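Local coordinates for protein multicopper oxidase (Uncultured bacterium, PDB 4E9X) that probably couples the one-electron oxidation of substrates to the reduction of dioxygen to water at its bound copper ions, as multicopper oxidases do, at residues A[182-187]-A[274-279]; A[131-136]-A[188-193]; A[21-26]-A[150-155]; A[16-21]-A[172-177]; A[3-8]-A[44-49]. One frame throughout, in Å; residues are numbered along the deposited sequence.

Interaction 1 (A[182-187]-A[274-279])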
# COMPACT_ATOMS: atom_id res chain seq x y z
N ARG A 182 -4.37 -9.37 26.07
CA ARG A 182 -4.51 -10.57 26.90
C ARG A 182 -5.78 -11.31 26.56
O ARG A 182 -6.88 -10.71 26.55
CB ARG A 182 -4.45 -10.22 28.41
CG ARG A 182 -3.05 -9.73 28.76
CD ARG A 182 -2.87 -9.64 30.27
NE ARG A 182 -1.53 -9.27 30.62
CZ ARG A 182 -1.14 -8.89 31.82
NH1 ARG A 182 -2.00 -8.79 32.81
NH2 ARG A 182 0.14 -8.56 32.04
N VAL A 183 -5.63 -12.59 26.26
CA VAL A 183 -6.76 -13.46 25.87
C VAL A 183 -6.69 -14.72 26.68
O VAL A 183 -5.71 -15.01 27.35
CB VAL A 183 -6.73 -13.80 24.37
CG1 VAL A 183 -6.76 -12.47 23.56
CG2 VAL A 183 -5.50 -14.65 24.02
N LYS A 184 -7.75 -15.52 26.59
CA LYS A 184 -7.70 -16.90 27.07
C LYS A 184 -8.24 -17.79 25.95
O LYS A 184 -8.97 -17.36 25.05
CB LYS A 184 -8.45 -17.12 28.38
CG LYS A 184 -9.96 -17.01 28.20
CD LYS A 184 -10.61 -17.31 29.55
CE LYS A 184 -12.10 -17.45 29.42
NZ LYS A 184 -12.70 -17.92 30.73
N LYS A 185 -7.86 -19.07 26.00
CA LYS A 185 -8.25 -20.00 24.95
C LYS A 185 -9.75 -20.03 24.78
O LYS A 185 -10.46 -20.09 25.80
CB LYS A 185 -7.72 -21.43 25.28
CG LYS A 185 -7.88 -22.33 24.05
CD LYS A 185 -7.48 -23.77 24.38
CE LYS A 185 -7.53 -24.63 23.11
NZ LYS A 185 -7.28 -26.07 23.44
N GLY A 186 -10.23 -19.94 23.55
CA GLY A 186 -11.68 -19.97 23.23
C GLY A 186 -12.20 -18.56 23.00
O GLY A 186 -13.30 -18.39 22.53
N ASP A 187 -11.41 -17.51 23.36
CA ASP A 187 -11.83 -16.15 23.00
C ASP A 187 -11.99 -16.03 21.50
O ASP A 187 -11.35 -16.71 20.71
CB ASP A 187 -10.80 -15.12 23.50
CG ASP A 187 -11.09 -14.57 24.88
OD1 ASP A 187 -12.28 -14.45 25.29
OD2 ASP A 187 -10.11 -14.21 25.59
N GLU A 274 -1.04 -12.41 24.57
CA GLU A 274 -0.62 -13.19 25.74
C GLU A 274 -1.79 -14.05 26.16
O GLU A 274 -2.83 -13.51 26.57
CB GLU A 274 -0.30 -12.26 26.89
CG GLU A 274 1.02 -11.45 26.75
CD GLU A 274 1.25 -10.60 27.97
OE1 GLU A 274 0.36 -10.48 28.85
OE2 GLU A 274 2.33 -9.99 28.03
N TYR A 275 -1.63 -15.37 26.10
CA TYR A 275 -2.72 -16.21 26.61
C TYR A 275 -2.56 -16.45 28.12
O TYR A 275 -1.44 -16.71 28.63
CB TYR A 275 -2.76 -17.57 25.94
CG TYR A 275 -3.34 -17.64 24.52
CD1 TYR A 275 -2.66 -17.07 23.42
CD2 TYR A 275 -4.50 -18.33 24.30
CE1 TYR A 275 -3.23 -17.18 22.15
CE2 TYR A 275 -5.05 -18.49 23.06
CZ TYR A 275 -4.41 -17.90 21.97
OH TYR A 275 -4.94 -18.09 20.73
N ASP A 276 -3.68 -16.34 28.79
CA ASP A 276 -3.67 -16.41 30.28
C ASP A 276 -3.01 -17.68 30.79
O ASP A 276 -2.41 -17.64 31.86
CB ASP A 276 -5.12 -16.41 30.73
CG ASP A 276 -5.82 -15.02 30.72
OD1 ASP A 276 -5.10 -14.00 30.63
OD2 ASP A 276 -7.06 -14.97 30.83
N GLY A 277 -3.15 -18.79 30.07
CA GLY A 277 -2.73 -20.08 30.69
C GLY A 277 -1.24 -20.31 30.56
O GLY A 277 -0.75 -21.35 31.07
N VAL A 278 -0.52 -19.45 29.84
CA VAL A 278 0.89 -19.82 29.53
C VAL A 278 1.79 -19.38 30.65
O VAL A 278 1.83 -18.19 31.02
CB VAL A 278 1.30 -19.17 28.18
CG1 VAL A 278 2.79 -19.50 27.92
CG2 VAL A 278 0.41 -19.65 27.05
N PRO A 279 2.56 -20.25 31.28
CA PRO A 279 3.44 -19.79 32.37
C PRO A 279 4.46 -18.79 31.88
O PRO A 279 4.98 -18.88 30.77
CB PRO A 279 4.14 -21.09 32.82
CG PRO A 279 3.21 -22.17 32.42
CD PRO A 279 2.66 -21.70 31.09
O HOH W 1 2.58 -9.19 30.59
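Arg-182 and Glu-274 run side by side off paired parallel strands, and their charged ends close on each other in a salt bridge. The arginine's CG stands beside the backbone N (chi1 -67°) and the chain is extended to NE, which gives its proton to OE1 of Glu-274 at 2.9 Å, nearly along the C-O axis but 22° out of the guanidinium plane. The two flat groups are nearly coplanar, and one water bridges them, accepting from NH2 of Arg-182 and donating to OE2 of Glu-274 at 2.7 Å. OE2 also bonds to Tyr-284, a reason for a long acid at this buried place, and Tyr-291 makes a cation-pi contact with the guanidinium. With an alanine in place of Arg-182, Glu-274 would probably lose its salt-bridge mate and the bridging water one of its holders. The backbone is satisfied in step: N of Val-183 donates to O of Glu-274 at 3.0 Å, and N of Asp-276 to O of Val-183 at 2.8 Å. N of Lys-184, at the start of a type II turn, is taken by OD2 of Asp-187. On the sheet's other face, CG2 of Val-183 sits 3.6 Å from the centroid of the Tyr-275 ring in a CH-pi contact, while the phenol OH bonds to His-208 and Asn-245. Within this chain, strand 181-183 is an outermost strand of a mixed sheet, parallel to strand 270-275, with Ala-243 of strand 236-243 packed against Val-183 and Tyr-275.

Interaction 2 (A[131-136]-A[188-193])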
# COMPACT_ATOMS: atom_id res chain seq x y z
N PRO A 131 -23.43 -12.78 11.77
CA PRO A 131 -23.37 -13.86 12.79
C PRO A 131 -22.03 -13.98 13.53
O PRO A 131 -22.00 -14.21 14.75
CB PRO A 131 -23.72 -15.13 11.97
CG PRO A 131 -24.58 -14.57 10.89
CD PRO A 131 -24.01 -13.23 10.51
N ILE A 132 -20.87 -13.82 12.88
CA ILE A 132 -19.58 -14.00 13.58
C ILE A 132 -19.34 -12.92 14.61
O ILE A 132 -18.74 -13.22 15.67
CB ILE A 132 -18.43 -14.06 12.57
CG1 ILE A 132 -17.13 -14.64 13.18
CG2 ILE A 132 -18.14 -12.72 11.89
CD1 ILE A 132 -16.15 -15.09 12.08
N GLU A 133 -19.82 -11.72 14.30
CA GLU A 133 -19.74 -10.62 15.26
C GLU A 133 -20.46 -11.01 16.52
O GLU A 133 -20.10 -10.55 17.61
CB GLU A 133 -20.30 -9.31 14.67
CG GLU A 133 -19.24 -8.73 13.70
CD GLU A 133 -19.78 -7.45 13.09
OE1 GLU A 133 -20.87 -7.44 12.48
OE2 GLU A 133 -19.00 -6.48 13.21
N LYS A 134 -21.46 -11.87 16.45
CA LYS A 134 -22.17 -12.26 17.68
C LYS A 134 -21.39 -13.24 18.55
O LYS A 134 -21.76 -13.46 19.72
CB LYS A 134 -23.53 -12.86 17.29
CG LYS A 134 -24.47 -11.91 16.57
CD LYS A 134 -25.83 -12.52 16.27
CE LYS A 134 -26.61 -11.72 15.24
NZ LYS A 134 -27.30 -12.52 14.18
N ARG A 135 -20.33 -13.87 18.05
CA ARG A 135 -19.50 -14.80 18.82
C ARG A 135 -18.39 -14.08 19.54
O ARG A 135 -17.68 -14.64 20.38
CB ARG A 135 -18.83 -15.78 17.84
CG ARG A 135 -19.85 -16.77 17.29
CD ARG A 135 -19.23 -17.75 16.27
NE ARG A 135 -18.11 -18.40 16.88
CZ ARG A 135 -16.84 -18.45 16.51
NH1 ARG A 135 -16.46 -17.86 15.40
NH2 ARG A 135 -16.06 -19.14 17.33
N VAL A 136 -18.19 -12.83 19.20
CA VAL A 136 -17.05 -12.07 19.69
C VAL A 136 -17.09 -11.93 21.22
O VAL A 136 -18.14 -11.60 21.80
CB VAL A 136 -17.05 -10.69 19.03
CG1 VAL A 136 -16.02 -9.77 19.67
CG2 VAL A 136 -16.77 -10.86 17.53
N VAL A 188 -12.88 -15.10 21.12
CA VAL A 188 -13.09 -14.73 19.71
C VAL A 188 -12.88 -13.23 19.67
O VAL A 188 -13.65 -12.46 20.27
CB VAL A 188 -14.52 -15.10 19.28
CG1 VAL A 188 -14.74 -14.67 17.80
CG2 VAL A 188 -14.72 -16.58 19.46
N VAL A 189 -11.80 -12.83 18.99
CA VAL A 189 -11.30 -11.44 19.15
C VAL A 189 -11.60 -10.67 17.86
O VAL A 189 -11.17 -11.08 16.80
CB VAL A 189 -9.82 -11.43 19.45
CG1 VAL A 189 -9.34 -10.00 19.75
CG2 VAL A 189 -9.48 -12.35 20.65
N LYS A 190 -12.32 -9.55 18.00
CA LYS A 190 -12.52 -8.65 16.85
C LYS A 190 -11.45 -7.57 16.98
O LYS A 190 -11.39 -6.93 18.04
CB LYS A 190 -13.94 -8.08 16.90
CG LYS A 190 -14.17 -6.99 15.83
CD LYS A 190 -15.64 -6.55 15.87
CE LYS A 190 -16.04 -5.62 14.79
NZ LYS A 190 -16.18 -6.24 13.44
N ILE A 191 -10.63 -7.38 15.94
CA ILE A 191 -9.64 -6.29 15.95
C ILE A 191 -10.03 -5.30 14.84
O ILE A 191 -10.26 -5.73 13.70
CB ILE A 191 -8.22 -6.79 15.81
CG1 ILE A 191 -7.91 -7.78 16.97
CG2 ILE A 191 -7.25 -5.63 15.83
CD1 ILE A 191 -7.09 -8.93 16.57
N ARG A 192 -10.06 -4.04 15.22
CA ARG A 192 -10.36 -2.94 14.29
C ARG A 192 -9.08 -2.15 14.11
O ARG A 192 -8.64 -1.48 15.06
CB ARG A 192 -11.47 -2.08 14.89
CG ARG A 192 -12.75 -2.87 15.20
CD ARG A 192 -13.74 -2.00 15.93
NE ARG A 192 -14.86 -2.69 16.58
CZ ARG A 192 -16.11 -2.58 16.16
NH1 ARG A 192 -16.49 -1.95 15.05
NH2 ARG A 192 -17.05 -3.18 16.90
N PHE A 193 -8.52 -2.21 12.89
CA PHE A 193 -7.31 -1.46 12.56
C PHE A 193 -7.68 -0.12 11.92
O PHE A 193 -8.56 -0.10 11.04
CB PHE A 193 -6.45 -2.21 11.52
CG PHE A 193 -5.96 -3.58 11.94
CD1 PHE A 193 -5.11 -3.74 13.05
CD2 PHE A 193 -6.26 -4.69 11.20
CE1 PHE A 193 -4.61 -4.99 13.39
CE2 PHE A 193 -5.79 -5.96 11.57
CZ PHE A 193 -4.91 -6.10 12.64
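Glu-133 reaches across to Lys-190, making a salt bridge between the 131-136 loop and strand 187-195. The loop here turns with helical backbone angles, though without the regular bonds of a helix. From this turn the Glu-133 chain runs out extended beyond CG, and its OE2 takes a proton from NZ of Lys-190 at 2.8 Å, met on the anti side and 22° out of the carboxylate plane. OE1 of Glu-133 turns back to N of Leu-130. Lys-190 is extended until its last torsion (chi4 74°), where the bend carries NZ to the acid. Arg-135 follows, crossing Val-188 at about a right angle: CG2 of Val-188 lies over one face of the guanidinium, 3.6 Å from NH2, while NH1 is paired with Glu-242. The carbonyl O of Arg-135 also rests against CB of Val-188 at 3.4 Å. At Val-136 the loop comes down onto the strand. Its CA makes a CA-H...O contact with O of Val-188 at 3.5 Å, and its CG1 meets CB of Lys-190 at 3.9 Å, so that a branched apolar side chain fills the place beside the lysine stem. CE of Lys-190 in turn lies over the guanidinium face of Arg-192, which pairs with Asp-139. Lys-190 also pairs with Asp-238 of strand 236-243, and with two acids as partners the buried ammonium is likely to stay protonated, its charge shared between the loop and the sheet.

Interaction 3 (A[21-26]-A[150-155])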
# COMPACT_ATOMS: atom_id res chain seq x y z
N LEU A 21 10.67 10.24 24.35
CA LEU A 21 9.95 11.07 23.41
C LEU A 21 8.61 11.46 24.03
O LEU A 21 7.64 10.71 24.06
CB LEU A 21 9.70 10.35 22.08
CG LEU A 21 8.96 11.27 21.09
CD1 LEU A 21 9.85 12.44 20.70
CD2 LEU A 21 8.46 10.49 19.85
N ASP A 22 8.58 12.70 24.52
CA ASP A 22 7.38 13.42 24.95
C ASP A 22 6.90 14.29 23.79
O ASP A 22 7.75 14.90 23.14
CB ASP A 22 7.74 14.31 26.15
CG ASP A 22 8.13 13.35 27.29
OD1 ASP A 22 7.43 12.37 27.53
OD2 ASP A 22 9.19 13.61 27.91
N TYR A 23 5.62 14.36 23.52
CA TYR A 23 5.15 14.98 22.28
C TYR A 23 4.00 15.93 22.59
O TYR A 23 3.05 15.54 23.27
CB TYR A 23 4.73 13.87 21.30
CG TYR A 23 5.02 14.22 19.85
CD1 TYR A 23 6.19 13.73 19.26
CD2 TYR A 23 4.19 15.00 19.06
CE1 TYR A 23 6.55 13.98 17.95
CE2 TYR A 23 4.53 15.28 17.74
CZ TYR A 23 5.69 14.79 17.20
OH TYR A 23 6.00 15.05 15.86
N LYS A 24 4.06 17.16 22.13
CA LYS A 24 2.96 18.12 22.26
C LYS A 24 1.88 17.79 21.25
O LYS A 24 2.14 17.67 20.04
CB LYS A 24 3.44 19.56 22.05
CG LYS A 24 4.35 20.09 23.16
CD LYS A 24 4.40 21.60 23.04
CE LYS A 24 4.96 22.33 24.23
NZ LYS A 24 5.26 21.70 25.51
N VAL A 25 0.66 17.63 21.73
CA VAL A 25 -0.44 17.19 20.92
C VAL A 25 -1.66 18.08 21.19
O VAL A 25 -1.69 18.84 22.16
CB VAL A 25 -0.82 15.71 21.15
CG1 VAL A 25 0.39 14.83 20.69
CG2 VAL A 25 -1.25 15.43 22.57
N PHE A 26 -2.66 18.02 20.33
CA PHE A 26 -3.95 18.63 20.55
C PHE A 26 -4.96 17.51 20.82
O PHE A 26 -5.58 16.99 19.92
CB PHE A 26 -4.37 19.46 19.33
CG PHE A 26 -3.50 20.66 19.03
CD1 PHE A 26 -3.30 21.68 19.96
CD2 PHE A 26 -2.88 20.75 17.79
CE1 PHE A 26 -2.53 22.80 19.65
CE2 PHE A 26 -2.10 21.86 17.48
CZ PHE A 26 -1.96 22.88 18.42
N ALA A 150 11.58 15.74 15.47
CA ALA A 150 12.10 17.12 15.40
C ALA A 150 11.06 18.17 15.76
O ALA A 150 11.42 19.30 16.09
CB ALA A 150 12.61 17.41 14.00
N VAL A 151 9.79 17.81 15.60
CA VAL A 151 8.76 18.83 15.90
C VAL A 151 7.96 18.46 17.13
O VAL A 151 6.84 19.00 17.32
CB VAL A 151 7.84 19.05 14.68
CG1 VAL A 151 8.76 19.51 13.55
CG2 VAL A 151 6.99 17.83 14.29
N ALA A 152 8.48 17.60 17.98
CA ALA A 152 7.73 17.20 19.17
C ALA A 152 7.30 18.37 20.03
O ALA A 152 6.24 18.33 20.69
CB ALA A 152 8.58 16.23 20.02
N ASP A 153 8.16 19.38 20.13
CA ASP A 153 7.96 20.40 21.18
C ASP A 153 7.40 21.70 20.59
O ASP A 153 7.47 22.73 21.28
CB ASP A 153 9.23 20.78 21.93
CG ASP A 153 9.04 21.51 23.27
OD1 ASP A 153 7.93 21.52 23.86
OD2 ASP A 153 10.04 22.11 23.78
N LYS A 154 6.91 21.69 19.34
CA LYS A 154 6.55 22.98 18.73
C LYS A 154 5.41 22.82 17.75
O LYS A 154 5.49 22.40 16.61
CB LYS A 154 7.79 23.59 18.06
CG LYS A 154 8.31 22.69 16.94
CD LYS A 154 9.78 22.34 17.12
CE LYS A 154 10.59 23.07 16.05
NZ LYS A 154 11.89 23.63 16.57
N TYR A 155 4.27 23.21 18.27
CA TYR A 155 3.10 23.30 17.44
C TYR A 155 3.34 24.23 16.25
O TYR A 155 4.11 25.23 16.33
CB TYR A 155 1.98 23.87 18.32
CG TYR A 155 1.42 23.02 19.44
CD1 TYR A 155 1.01 21.72 19.27
CD2 TYR A 155 1.27 23.56 20.73
CE1 TYR A 155 0.51 21.05 20.35
CE2 TYR A 155 0.78 22.90 21.82
CZ TYR A 155 0.37 21.59 21.62
OH TYR A 155 -0.13 20.87 22.68
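Tyr-155 lays its ring over that of Phe-26 in an offset stack, centroids 4.1 Å apart and planes 13° from parallel, with CZ of Phe-26 against CD1 of Tyr-155. The opposite face of the tyrosine is taken by the stem of Lys-24, whose CB makes a CH-pi contact, so the ring is sandwiched between two side chains of one strand. Its hydroxyl donates to O of Val-25 at 2.6 Å, approaching from 44° above the carbonyl plane; this ties the far end of the ring to the strand backbone, and tyrosine suits the place. Beyond its stem, Lys-24 bends at chi4 (-9°) and brings NZ to OD1 of Asp-153 at 3.1 Å, a salt bridge. The backbone joins in through N of Lys-24, which donates to O of Ala-152 at 2.9 Å. Ala-152 is small enough for its CA and CB to sit close over the face of the Tyr-23 ring, the CA 3.7 Å from the centroid. OH of Tyr-23 bonds to O of Glu-148, beside CG2 of Val-151. Phe-26 also meets the rings of His-57 and His-112 and touches Met-118, three ligands of a mononuclear copper. The arrangement therefore joins a loop between strands 138-147 and 167-170 to the edge of a type 1 copper site in a cupredoxin-like domain: Phe-26 packs on the copper ligands, and Tyr-155 backs it from the loop of the other domain.

Interaction 4 (A[16-21]-A[172-177])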
# COMPACT_ATOMS: atom_id res chain seq x y z
N LYS A 16 3.53 10.95 26.45
CA LYS A 16 4.77 10.19 26.28
C LYS A 16 4.52 9.13 25.22
O LYS A 16 3.74 8.23 25.46
CB LYS A 16 5.17 9.53 27.61
CG LYS A 16 6.54 8.84 27.46
CD LYS A 16 7.04 8.33 28.77
CE LYS A 16 8.07 9.14 29.52
NZ LYS A 16 8.20 10.58 29.24
N VAL A 17 5.15 9.27 24.07
CA VAL A 17 4.95 8.30 22.98
C VAL A 17 5.91 7.12 23.13
O VAL A 17 5.54 5.98 22.88
CB VAL A 17 5.14 9.02 21.64
CG1 VAL A 17 5.14 8.07 20.42
CG2 VAL A 17 4.06 10.04 21.41
N ALA A 18 7.18 7.42 23.51
CA ALA A 18 8.21 6.40 23.58
C ALA A 18 9.12 6.79 24.76
O ALA A 18 9.07 7.97 25.16
CB ALA A 18 9.01 6.43 22.27
N PRO A 19 9.96 5.90 25.26
CA PRO A 19 10.97 6.29 26.27
C PRO A 19 11.75 7.46 25.68
O PRO A 19 12.27 7.43 24.52
CB PRO A 19 11.78 5.02 26.38
CG PRO A 19 10.78 3.92 26.12
CD PRO A 19 10.08 4.47 24.89
N GLY A 20 11.75 8.58 26.43
CA GLY A 20 12.43 9.76 25.96
C GLY A 20 11.85 10.58 24.84
O GLY A 20 12.49 11.55 24.40
N LEU A 21 10.67 10.24 24.35
CA LEU A 21 9.95 11.07 23.41
C LEU A 21 8.61 11.46 24.03
O LEU A 21 7.64 10.71 24.06
CB LEU A 21 9.70 10.35 22.08
CG LEU A 21 8.96 11.27 21.09
CD1 LEU A 21 9.85 12.44 20.70
CD2 LEU A 21 8.46 10.49 19.85
N ALA A 172 -0.97 5.56 20.12
CA ALA A 172 -0.04 6.62 20.57
C ALA A 172 1.06 6.14 21.52
O ALA A 172 1.69 6.98 22.17
CB ALA A 172 -0.78 7.82 21.16
N LYS A 173 1.36 4.84 21.56
CA LYS A 173 2.56 4.38 22.27
C LYS A 173 3.39 3.50 21.34
O LYS A 173 2.90 2.77 20.49
CB LYS A 173 2.18 3.68 23.58
CG LYS A 173 1.12 4.45 24.39
CD LYS A 173 1.08 4.22 25.88
CE LYS A 173 -0.22 4.76 26.50
NZ LYS A 173 -0.15 6.24 26.63
N SER A 174 4.70 3.61 21.57
CA SER A 174 5.73 2.81 20.91
C SER A 174 6.26 1.74 21.88
O SER A 174 6.56 2.08 23.05
CB SER A 174 6.83 3.78 20.49
OG SER A 174 8.00 3.11 19.98
N PHE A 175 6.35 0.50 21.44
CA PHE A 175 6.90 -0.57 22.24
C PHE A 175 8.23 -0.14 22.85
O PHE A 175 9.07 0.41 22.11
CB PHE A 175 7.10 -1.79 21.33
CG PHE A 175 7.64 -2.99 22.12
CD1 PHE A 175 6.75 -3.89 22.72
CD2 PHE A 175 8.99 -3.20 22.26
CE1 PHE A 175 7.24 -4.96 23.48
CE2 PHE A 175 9.47 -4.26 23.03
CZ PHE A 175 8.60 -5.14 23.65
N PRO A 176 8.54 -0.38 24.13
CA PRO A 176 7.78 -1.23 25.07
C PRO A 176 6.65 -0.60 25.86
O PRO A 176 6.12 -1.25 26.76
CB PRO A 176 8.87 -1.62 26.08
CG PRO A 176 9.71 -0.38 26.15
CD PRO A 176 9.82 0.08 24.68
N LEU A 177 6.29 0.63 25.51
CA LEU A 177 5.24 1.37 26.24
C LEU A 177 3.85 1.00 25.79
O LEU A 177 2.86 1.46 26.37
CB LEU A 177 5.44 2.87 26.16
CG LEU A 177 6.77 3.38 26.76
CD1 LEU A 177 6.80 4.92 26.72
CD2 LEU A 177 6.96 2.83 28.17
O HOH W 2 1.11 8.37 24.42
O HOH W 3 2.30 6.96 27.48
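The backbones meet where the end of strand 3-18 runs beside the 172-177 loop, N of Ser-174 donating to O of Val-17 at 2.8 Å with an N-H...O angle of 157°. The same carbonyl receives a CA-H...O contact from Lys-173. Val-17 and Ala-18 both face Leu-21, a classic beta bulge, and a type II turn from Ala-18 to Leu-21 follows, with Gly-20 at the positive phi that glycine accepts easily. Among the side chains Leu-177 does most of the touching. With its CG anti to the carbonyl carbon (chi1 -61°), its CD1 meets Pro-19 at CD, 3.8 Å away. That methyl also lies 4.0 Å from CD of Lys-16, whose chain crosses it obliquely before NZ pairs with Asp-22. Pro-19 in turn meets Pro-176, which follows a cis peptide bond. Deeper in, CB of Ala-18 packs on CB of Ser-174 at 3.9 Å; a small residue fits here, and OG of Ser-174 bonds to N of Gly-268. Water adds a further link: one molecule donates to O of Lys-16 and, in the one of two lysine conformers described, accepts from NZ of Lys-173. A single direct backbone bond thus fixes the register, while a small apolar patch around Leu-177 and water supply the rest, so these pieces of the two domains are held together mostly by shape and not by charge.

Interaction 5 (A[3-8]-A[44-49])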
# COMPACT_ATOMS: atom_id res chain seq x y z
N GLU A 3 -31.46 9.86 20.90
CA GLU A 3 -30.57 11.05 20.83
C GLU A 3 -29.44 10.93 21.85
O GLU A 3 -29.66 10.74 23.06
CB GLU A 3 -31.40 12.31 21.07
CG GLU A 3 -30.62 13.60 20.93
CD GLU A 3 -31.46 14.84 21.32
OE1 GLU A 3 -31.12 15.51 22.30
OE2 GLU A 3 -32.44 15.13 20.61
N ARG A 4 -28.19 11.07 21.38
CA ARG A 4 -27.00 10.94 22.21
C ARG A 4 -26.16 12.19 22.02
O ARG A 4 -25.69 12.43 20.93
CB ARG A 4 -26.22 9.66 21.89
CG ARG A 4 -27.10 8.42 22.00
CD ARG A 4 -26.23 7.18 22.07
NE ARG A 4 -27.11 5.99 22.08
CZ ARG A 4 -27.54 5.49 23.26
NH1 ARG A 4 -27.20 6.02 24.43
NH2 ARG A 4 -28.33 4.43 23.26
N GLU A 5 -26.05 12.93 23.11
CA GLU A 5 -25.36 14.21 23.10
C GLU A 5 -24.11 14.15 23.97
O GLU A 5 -24.20 13.71 25.12
CB GLU A 5 -26.33 15.29 23.65
CG GLU A 5 -25.67 16.65 23.68
CD GLU A 5 -26.65 17.78 23.84
OE1 GLU A 5 -27.87 17.50 23.94
OE2 GLU A 5 -26.25 18.97 23.86
N PHE A 6 -23.00 14.63 23.44
CA PHE A 6 -21.69 14.57 24.04
C PHE A 6 -21.03 15.92 24.10
O PHE A 6 -21.22 16.69 23.16
CB PHE A 6 -20.78 13.62 23.23
CG PHE A 6 -21.43 12.24 23.12
CD1 PHE A 6 -21.80 11.50 24.22
CD2 PHE A 6 -21.67 11.68 21.89
CE1 PHE A 6 -22.36 10.25 24.13
CE2 PHE A 6 -22.27 10.43 21.78
CZ PHE A 6 -22.64 9.69 22.91
N ASP A 7 -20.25 16.17 25.14
CA ASP A 7 -19.52 17.43 25.23
C ASP A 7 -18.02 17.09 25.11
O ASP A 7 -17.53 16.27 25.90
CB ASP A 7 -19.78 18.17 26.53
CG ASP A 7 -21.18 18.73 26.65
OD1 ASP A 7 -21.68 19.38 25.68
OD2 ASP A 7 -21.86 18.61 27.71
N MET A 8 -17.35 17.65 24.11
CA MET A 8 -15.94 17.31 23.93
C MET A 8 -15.11 18.59 24.00
O MET A 8 -15.63 19.66 23.67
CB MET A 8 -15.72 16.57 22.62
CG MET A 8 -14.29 16.04 22.40
SD MET A 8 -14.23 15.16 20.79
CE MET A 8 -15.99 14.79 20.78
N ASP A 44 -29.34 9.61 16.79
CA ASP A 44 -29.07 10.99 16.48
C ASP A 44 -27.98 11.47 17.42
O ASP A 44 -28.19 11.52 18.62
CB ASP A 44 -30.37 11.77 16.71
CG ASP A 44 -31.42 11.27 15.73
OD1 ASP A 44 -31.14 11.20 14.50
OD2 ASP A 44 -32.53 10.94 16.19
N VAL A 45 -26.84 11.84 16.84
CA VAL A 45 -25.67 12.25 17.62
C VAL A 45 -25.55 13.77 17.62
O VAL A 45 -25.69 14.41 16.57
CB VAL A 45 -24.42 11.59 17.03
CG1 VAL A 45 -23.19 11.97 17.84
CG2 VAL A 45 -24.60 10.09 17.03
N ILE A 46 -25.26 14.30 18.80
CA ILE A 46 -24.96 15.71 18.96
C ILE A 46 -23.63 15.83 19.67
O ILE A 46 -23.47 15.24 20.75
CB ILE A 46 -26.09 16.39 19.78
CG1 ILE A 46 -27.48 16.22 19.14
CG2 ILE A 46 -25.76 17.86 20.01
CD1 ILE A 46 -28.62 16.57 20.10
N VAL A 47 -22.67 16.54 19.10
CA VAL A 47 -21.37 16.70 19.77
C VAL A 47 -21.09 18.21 19.88
O VAL A 47 -20.98 18.92 18.86
CB VAL A 47 -20.25 16.01 18.98
CG1 VAL A 47 -18.95 16.18 19.78
CG2 VAL A 47 -20.49 14.52 18.81
N ASN A 48 -20.98 18.70 21.14
CA ASN A 48 -20.67 20.10 21.38
C ASN A 48 -19.17 20.20 21.64
O ASN A 48 -18.71 19.57 22.62
CB ASN A 48 -21.44 20.64 22.59
CG ASN A 48 -22.95 20.38 22.50
OD1 ASN A 48 -23.56 20.83 21.55
ND2 ASN A 48 -23.51 19.65 23.46
N VAL A 49 -18.46 20.91 20.80
CA VAL A 49 -17.01 20.94 20.85
C VAL A 49 -16.52 22.31 21.36
O VAL A 49 -16.92 23.32 20.75
CB VAL A 49 -16.43 20.68 19.45
CG1 VAL A 49 -14.92 20.73 19.52
CG2 VAL A 49 -16.92 19.37 18.84
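N of Arg-4 donates to O of Asp-44, starting a parallel ladder in which N of Phe-6 and Met-8 donate to O of Ile-46 and Asn-48, and O of Arg-4 and Phe-6 accept from N of Ile-46 and Asn-48. The strand axes come within 4.6 Å at an angle of 16°. Polar side-chain bonds centre on ND2 of Asn-48, which gives one proton to OE2 of Glu-5, on its anti lone pair, and another to OD1 of Asp-7, both at 2.9 Å. Glu-5 gets there with CG opposite its backbone N (chi1 180°) and an extended chain. OD1 of Asn-48 is taken by Thr-90, so the amide is held at both ends. A leucine in its place would probably leave Glu-5 and Asp-7 without their shared donor. Among apolar contacts, CG2 of Ile-46 lies against CG of Glu-5, while its CD1 methyl rests on the Glu-3 carboxylate. Across the sheet Phe-6 reaches Val-45 with CE2 at 4.3 Å and turns its ring edge to Val-47. One face carries Glu-3, Glu-5 and Asp-7 with Ile-46 and Asn-48, the other mainly the valines, Phe-6 and Met-8, with Arg-4 pairing with Asp-43: a two-faced strand pair of a cupredoxin-like beta-sandwich.

Along the chain, interactions 5, 4 and 3 open in the first cupredoxin-like half. Interaction 5 lies wholly there, while interactions 3 and 4 tie it to loops of the second half. Interactions 4 and 5 use opposite ends of strand 3-18, about 32 Å apart between centres. Interactions 3 and 4, about 13 Å apart between centres, share Leu-21 and touch through the Lys-16 to Asp-22 salt bridge, so the hairpin of strands 3-18 and 21-28 carries two neighbouring interdomain contacts. Interaction 1 lies in the second half; interaction 2, about 17 Å away between centres, packs the loop leading into that half onto strand 187-195. They touch where Val-183 packs on Val-189, joining two sheets.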